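Local structure of McyG protein (Microcystis aeruginosa PCC 7806, 4R0M) at residues A[332-337]-A[428-433]; A[341-346]-A[368-373]. The protein binds phenylalanyl-adenylate in its adenylation domain and probably activates phenylalanine-like acids for transfer to its adjoining peptidyl carrier domain in microcystin synthesis. All blocks are in the same frame, centred on the assembly; numbering follows the deposited sequence.

Interaction 1: residues A[332-337]-A[428-433]; sequences PAFGMT and GELFIT. With FA5 (adenosine-5'-[phenylalaninyl-phosphate]), chain C.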
# COMPACT_ATOMS: atom_id res chain seq x y z
N PRO A 332 7.18 12.81 -0.78
CA PRO A 332 7.67 11.44 -0.64
C PRO A 332 7.75 11.05 0.83
O PRO A 332 8.18 11.85 1.66
CB PRO A 332 9.07 11.49 -1.27
CG PRO A 332 9.41 12.94 -1.41
CD PRO A 332 8.10 13.65 -1.57
N ALA A 333 7.33 9.83 1.15
CA ALA A 333 7.25 9.40 2.55
C ALA A 333 7.59 7.93 2.70
O ALA A 333 7.49 7.16 1.75
CB ALA A 333 5.86 9.68 3.09
N PHE A 334 8.00 7.55 3.91
CA PHE A 334 8.16 6.14 4.24
C PHE A 334 7.12 5.69 5.25
O PHE A 334 6.81 6.41 6.21
CB PHE A 334 9.57 5.83 4.75
CG PHE A 334 9.76 4.39 5.14
CD1 PHE A 334 9.99 3.42 4.17
CD2 PHE A 334 9.71 4.00 6.47
CE1 PHE A 334 10.17 2.09 4.53
CE2 PHE A 334 9.88 2.68 6.84
CZ PHE A 334 10.11 1.72 5.86
N GLY A 335 6.58 4.50 5.03
CA GLY A 335 5.66 3.88 5.97
C GLY A 335 5.51 2.40 5.68
O GLY A 335 6.01 1.90 4.66
N MSE A 336 4.84 1.69 6.58
CA MSE A 336 4.58 0.26 6.43
C MSE A 336 3.40 -0.10 7.27
O MSE A 336 2.94 0.70 8.10
CB MSE A 336 5.81 -0.57 6.79
CG MSE A 336 6.32 -0.37 8.21
SE MSE A 336 8.23 -0.86 8.29
CE MSE A 336 8.12 -2.71 7.63
N THR A 337 2.89 -1.32 7.07
CA THR A 337 1.79 -1.85 7.88
C THR A 337 2.16 -1.86 9.36
O THR A 337 1.33 -1.56 10.22
CB THR A 337 1.40 -3.27 7.41
OG1 THR A 337 1.12 -3.24 6.00
CG2 THR A 337 0.19 -3.78 8.15
N GLY A 428 19.28 13.92 9.35
CA GLY A 428 18.01 13.53 9.95
C GLY A 428 16.95 13.00 9.00
O GLY A 428 15.91 12.50 9.43
N GLU A 429 17.20 13.10 7.69
CA GLU A 429 16.25 12.66 6.68
C GLU A 429 16.51 11.22 6.24
O GLU A 429 17.66 10.82 6.06
CB GLU A 429 16.28 13.60 5.47
CG GLU A 429 15.72 14.99 5.76
CD GLU A 429 16.04 16.00 4.67
OE1 GLU A 429 15.82 15.70 3.47
OE2 GLU A 429 16.52 17.10 5.01
N LEU A 430 15.44 10.44 6.07
CA LEU A 430 15.55 9.05 5.65
C LEU A 430 15.63 8.91 4.13
O LEU A 430 14.84 9.51 3.40
CB LEU A 430 14.39 8.21 6.20
CG LEU A 430 14.25 6.75 5.73
CD1 LEU A 430 15.43 5.88 6.16
CD2 LEU A 430 12.94 6.14 6.21
N PHE A 431 16.59 8.12 3.68
CA PHE A 431 16.75 7.78 2.27
C PHE A 431 16.74 6.25 2.14
O PHE A 431 17.70 5.59 2.56
CB PHE A 431 18.07 8.33 1.72
CG PHE A 431 18.14 9.84 1.66
CD1 PHE A 431 18.37 10.59 2.82
CD2 PHE A 431 18.03 10.51 0.45
CE1 PHE A 431 18.45 11.97 2.76
CE2 PHE A 431 18.12 11.89 0.39
CZ PHE A 431 18.33 12.62 1.55
N ILE A 432 15.67 5.70 1.59
CA ILE A 432 15.61 4.26 1.32
C ILE A 432 16.33 3.96 0.00
O ILE A 432 16.12 4.65 -1.00
CB ILE A 432 14.15 3.72 1.29
CG1 ILE A 432 13.49 3.85 2.68
CG2 ILE A 432 14.08 2.28 0.80
CD1 ILE A 432 14.15 3.06 3.79
N THR A 433 17.20 2.95 0.02
CA THR A 433 18.01 2.59 -1.14
C THR A 433 17.59 1.25 -1.76
O THR A 433 17.69 1.06 -2.97
CB THR A 433 19.51 2.57 -0.80
OG1 THR A 433 19.73 1.76 0.36
CG2 THR A 433 20.02 3.98 -0.54
C FA5 C . 2.95 -0.17 2.47
O FA5 C . 3.17 -0.36 1.28
CA FA5 C . 3.11 1.21 3.06
N FA5 C . 4.43 1.63 2.63
CB FA5 C . 2.07 2.20 2.52
CG FA5 C . 2.19 3.68 2.90
CD1 FA5 C . 3.35 4.27 3.42
CD2 FA5 C . 1.08 4.51 2.71
CE1 FA5 C . 3.38 5.63 3.74
CE2 FA5 C . 1.10 5.88 3.02
CZ FA5 C . 2.26 6.44 3.54
P FA5 C . 3.27 -2.76 3.23
OP1 FA5 C . 2.55 -3.60 2.20
OP2 FA5 C . 3.38 -3.29 4.63
OP3 FA5 C . 2.55 -1.31 3.30
O5' FA5 C . 4.75 -2.50 2.65
C5' FA5 C . 5.75 -1.80 3.38
C4' FA5 C . 7.03 -1.81 2.57
O4' FA5 C . 6.90 -1.06 1.35
C3' FA5 C . 8.19 -1.16 3.29
O3' FA5 C . 8.81 -2.05 4.22
C2' FA5 C . 9.11 -0.81 2.15
O2' FA5 C . 9.90 -1.94 1.76
C1' FA5 C . 8.16 -0.47 1.02
N9 FA5 C . 8.04 1.00 0.92
C8 FA5 C . 7.01 1.74 1.38
N7 FA5 C . 7.19 3.06 1.13
C5 FA5 C . 8.37 3.19 0.51
C6 FA5 C . 9.18 4.31 -0.04
N6 FA5 C . 8.75 5.59 0.05
N1 FA5 C . 10.37 4.02 -0.62
C2 FA5 C . 10.82 2.75 -0.70
N3 FA5 C . 10.14 1.68 -0.24
C4 FA5 C . 8.93 1.84 0.37

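Interaction 2: residues A[341-346]-A[368-373]; sequences SGITWS and PGATIR. With FA5 (adenosine-5'-[phenylalaninyl-phosphate]), chain C.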
# COMPACT_ATOMS: atom_id res chain seq x y z
N SER A 341 1.01 2.75 8.44
CA SER A 341 1.41 3.56 7.28
C SER A 341 2.50 4.58 7.63
O SER A 341 3.45 4.24 8.34
CB SER A 341 0.20 4.19 6.54
OG SER A 341 -0.30 5.32 7.22
N GLY A 342 2.37 5.81 7.13
CA GLY A 342 3.42 6.84 7.22
C GLY A 342 4.09 7.03 8.57
O GLY A 342 3.42 7.16 9.59
N ILE A 343 5.42 7.03 8.56
CA ILE A 343 6.22 7.26 9.77
C ILE A 343 7.25 8.39 9.59
O ILE A 343 7.63 9.05 10.56
CB ILE A 343 6.89 5.96 10.29
CG1 ILE A 343 7.45 6.17 11.71
CG2 ILE A 343 7.97 5.47 9.33
CD1 ILE A 343 7.82 4.89 12.43
N THR A 344 7.70 8.60 8.35
CA THR A 344 8.51 9.77 8.01
C THR A 344 7.83 10.53 6.88
O THR A 344 7.17 9.93 6.03
CB THR A 344 9.96 9.42 7.60
OG1 THR A 344 9.97 8.79 6.31
CG2 THR A 344 10.65 8.52 8.62
N TRP A 345 7.98 11.86 6.88
CA TRP A 345 7.37 12.71 5.86
C TRP A 345 8.36 13.72 5.36
O TRP A 345 9.05 14.36 6.15
CB TRP A 345 6.14 13.42 6.41
CG TRP A 345 5.10 12.50 7.01
CD1 TRP A 345 4.94 12.16 8.35
CD2 TRP A 345 4.04 11.77 6.30
NE1 TRP A 345 3.89 11.30 8.51
CE2 TRP A 345 3.30 11.03 7.33
CE3 TRP A 345 3.63 11.67 4.97
CZ2 TRP A 345 2.22 10.22 7.01
CZ3 TRP A 345 2.54 10.86 4.67
CH2 TRP A 345 1.85 10.15 5.67
N SER A 346 8.44 13.86 4.04
CA SER A 346 9.28 14.88 3.43
C SER A 346 8.68 16.26 3.68
O SER A 346 7.47 16.41 3.82
CB SER A 346 9.40 14.64 1.92
OG SER A 346 10.18 15.63 1.29
N PRO A 368 6.70 13.07 15.39
CA PRO A 368 6.81 13.12 16.85
C PRO A 368 6.39 11.79 17.48
O PRO A 368 5.37 11.22 17.11
CB PRO A 368 5.82 14.23 17.23
CG PRO A 368 5.85 15.15 16.07
CD PRO A 368 6.07 14.30 14.85
N GLY A 369 7.20 11.31 18.42
CA GLY A 369 6.97 10.02 19.08
C GLY A 369 7.78 8.89 18.47
O GLY A 369 7.92 7.83 19.08
N ALA A 370 8.32 9.11 17.28
CA ALA A 370 9.03 8.07 16.55
C ALA A 370 10.54 8.32 16.46
O ALA A 370 10.99 9.46 16.38
CB ALA A 370 8.45 7.91 15.15
N THR A 371 11.30 7.23 16.49
CA THR A 371 12.75 7.28 16.30
C THR A 371 13.17 6.25 15.26
O THR A 371 12.70 5.11 15.27
CB THR A 371 13.51 7.02 17.62
OG1 THR A 371 12.90 7.77 18.68
CG2 THR A 371 14.98 7.42 17.50
N ILE A 372 14.05 6.66 14.34
CA ILE A 372 14.59 5.76 13.31
C ILE A 372 16.12 5.73 13.34
O ILE A 372 16.76 6.71 13.73
CB ILE A 372 14.06 6.10 11.89
CG1 ILE A 372 14.53 7.49 11.44
CG2 ILE A 372 12.55 5.99 11.83
CD1 ILE A 372 14.26 7.78 9.98
N ARG A 373 16.69 4.60 12.92
CA ARG A 373 18.15 4.45 12.86
C ARG A 373 18.62 3.51 11.75
O ARG A 373 17.86 2.65 11.27
CB ARG A 373 18.71 4.01 14.22
CG ARG A 373 18.39 2.57 14.61
CD ARG A 373 19.00 2.23 15.95
NE ARG A 373 19.01 0.79 16.20
CZ ARG A 373 19.44 0.21 17.32
NH1 ARG A 373 19.90 0.95 18.33
NH2 ARG A 373 19.41 -1.11 17.44
C FA5 C . 2.95 -0.17 2.47
O FA5 C . 3.17 -0.36 1.28
CA FA5 C . 3.11 1.21 3.06
N FA5 C . 4.43 1.63 2.63
CB FA5 C . 2.07 2.20 2.52
CG FA5 C . 2.19 3.68 2.90
CD1 FA5 C . 3.35 4.27 3.42
CD2 FA5 C . 1.08 4.51 2.71
CE1 FA5 C . 3.38 5.63 3.74
CE2 FA5 C . 1.10 5.88 3.02
CZ FA5 C . 2.26 6.44 3.54
P FA5 C . 3.27 -2.76 3.23
OP1 FA5 C . 2.55 -3.60 2.20
OP2 FA5 C . 3.38 -3.29 4.63
OP3 FA5 C . 2.55 -1.31 3.30
O5' FA5 C . 4.75 -2.50 2.65
C5' FA5 C . 5.75 -1.80 3.38
C4' FA5 C . 7.03 -1.81 2.57
O4' FA5 C . 6.90 -1.06 1.35
C3' FA5 C . 8.19 -1.16 3.29
O3' FA5 C . 8.81 -2.05 4.22
C2' FA5 C . 9.11 -0.81 2.15
O2' FA5 C . 9.90 -1.94 1.76
C1' FA5 C . 8.16 -0.47 1.02
N9 FA5 C . 8.04 1.00 0.92
C8 FA5 C . 7.01 1.74 1.38
N7 FA5 C . 7.19 3.06 1.13
C5 FA5 C . 8.37 3.19 0.51
C6 FA5 C . 9.18 4.31 -0.04
N6 FA5 C . 8.75 5.59 0.05
N1 FA5 C . 10.37 4.02 -0.62
C2 FA5 C . 10.82 2.75 -0.70
N3 FA5 C . 10.14 1.68 -0.24
C4 FA5 C . 8.93 1.84 0.37

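Interaction 1: residues A[332-337]-A[428-433]
Phe334 packs against Leu430 and Ile432, alternate residues of strand 429-435 whose CB atoms both point toward strand 330-336. The CB of Phe334 points toward 428-433, and with CG anti to the backbone N (chi1 178°) the ring lies between the aliphatic side chains and the ligand. There Leu430 CD2 lies 3.7 Å from Phe334 CB and also touches CG and CD2 of Phe334, while Ile432 CG1 approaches Phe334 CD1 at 3.8 Å with its side chain roughly perpendicular to that of Phe334. The same ring also meets the ligand: Phe334 CE1 is 3.9 Å from C2' of the adenylate ribose. Ile432 is shared likewise, its CG2 resting 3.6 Å from adenine C2. Leu390 closes in on all three side chains. The contact thus forms part of the adenylate pocket of the ANL-family adenylation domain, between the large mixed sheet and the antiparallel sheet. On the other side of 428-433 Glu429, Phe431 and Thr433 stay more than 8 Å from 332-337; Phe431 stacks on Tyr424, and only Glu429 of these is partly exposed, bonding to Ser362. With only a methyl group at Phe334, as in an alanine, Leu430 CD2 and Ile432 CG1 would probably lose the ring they pack on, and the ribose its contact at C2'. Within 332-337, Gly335 O accepts from the ligand amine N at 2.6 Å, Thr337 OG1 donates to OP2 at 2.6 Å, and Ala333 O takes a weak bond from adenine N6; Asp421 and Lys533 bind the ligand as well. No hydrogen bond crosses between the segments, so their direct contact offers the ribose and adenine a nonpolar surface.

Interaction 2: residues A[341-346]-A[368-373]
Ile343 and Ala370 meet through methylene and methyl groups, with Ile343 CG1 4.0 Å from Ala370 CB. The isoleucine chain is extended, its CG1 anti to the backbone N (chi1 -167°), and this brings Ile343 CD1 within 4.1 Å of Ala370 CB although the CB of Ile343 itself does not aim at that strand. One residue on, Thr344 CG2 touches Ile372 CD1 at 3.9 Å, the two side chains crossing at about a right angle. Ile372 reaches it with CG1 set between its own N and carbonyl carbon (chi1 64°) and the chain straight beyond. Thr344 is rotated to split its functions: CG2 goes to Ile372, whereas OG1 bonds to Leu363 O and takes a weak bond from Phe334 N. Ile343 and Thr344 form a classic beta bulge opposite Phe334, consistent with the near-helical psi of -28° at Ile343, and the bulge probably allows both neighbours to contribute to the packing between the large mixed sheet and the antiparallel sheet that contains 370-375. Toward the start of 341-346 the strand meets the ligand instead: Gly342 N lies 3.5 Å from CE1 of its phenyl ring, and Ser341 CB lies 3.9 Å from CD2 of that ring.

Strand 330-336 comes first along the chain and turns directly into its antiparallel neighbour 341-345; backbone bonds, such as Phe334 O to Ile343 N at 2.8 Å, join the two within the large mixed sheet. Interaction 2 then closes the shorter loop, with 21 residues between its segments, when strand 370-375 arrives. The chain continues through strands 388-394 and 421-426 before strand 429-435 closes interaction 1, across 90 residues. Interaction 2 is therefore nested inside interaction 1, with no crossing. Their centres lie 8 Å apart, and both fasten the same hairpin of the mixed sheet to the antiparallel sheet, with the adenylate touching both.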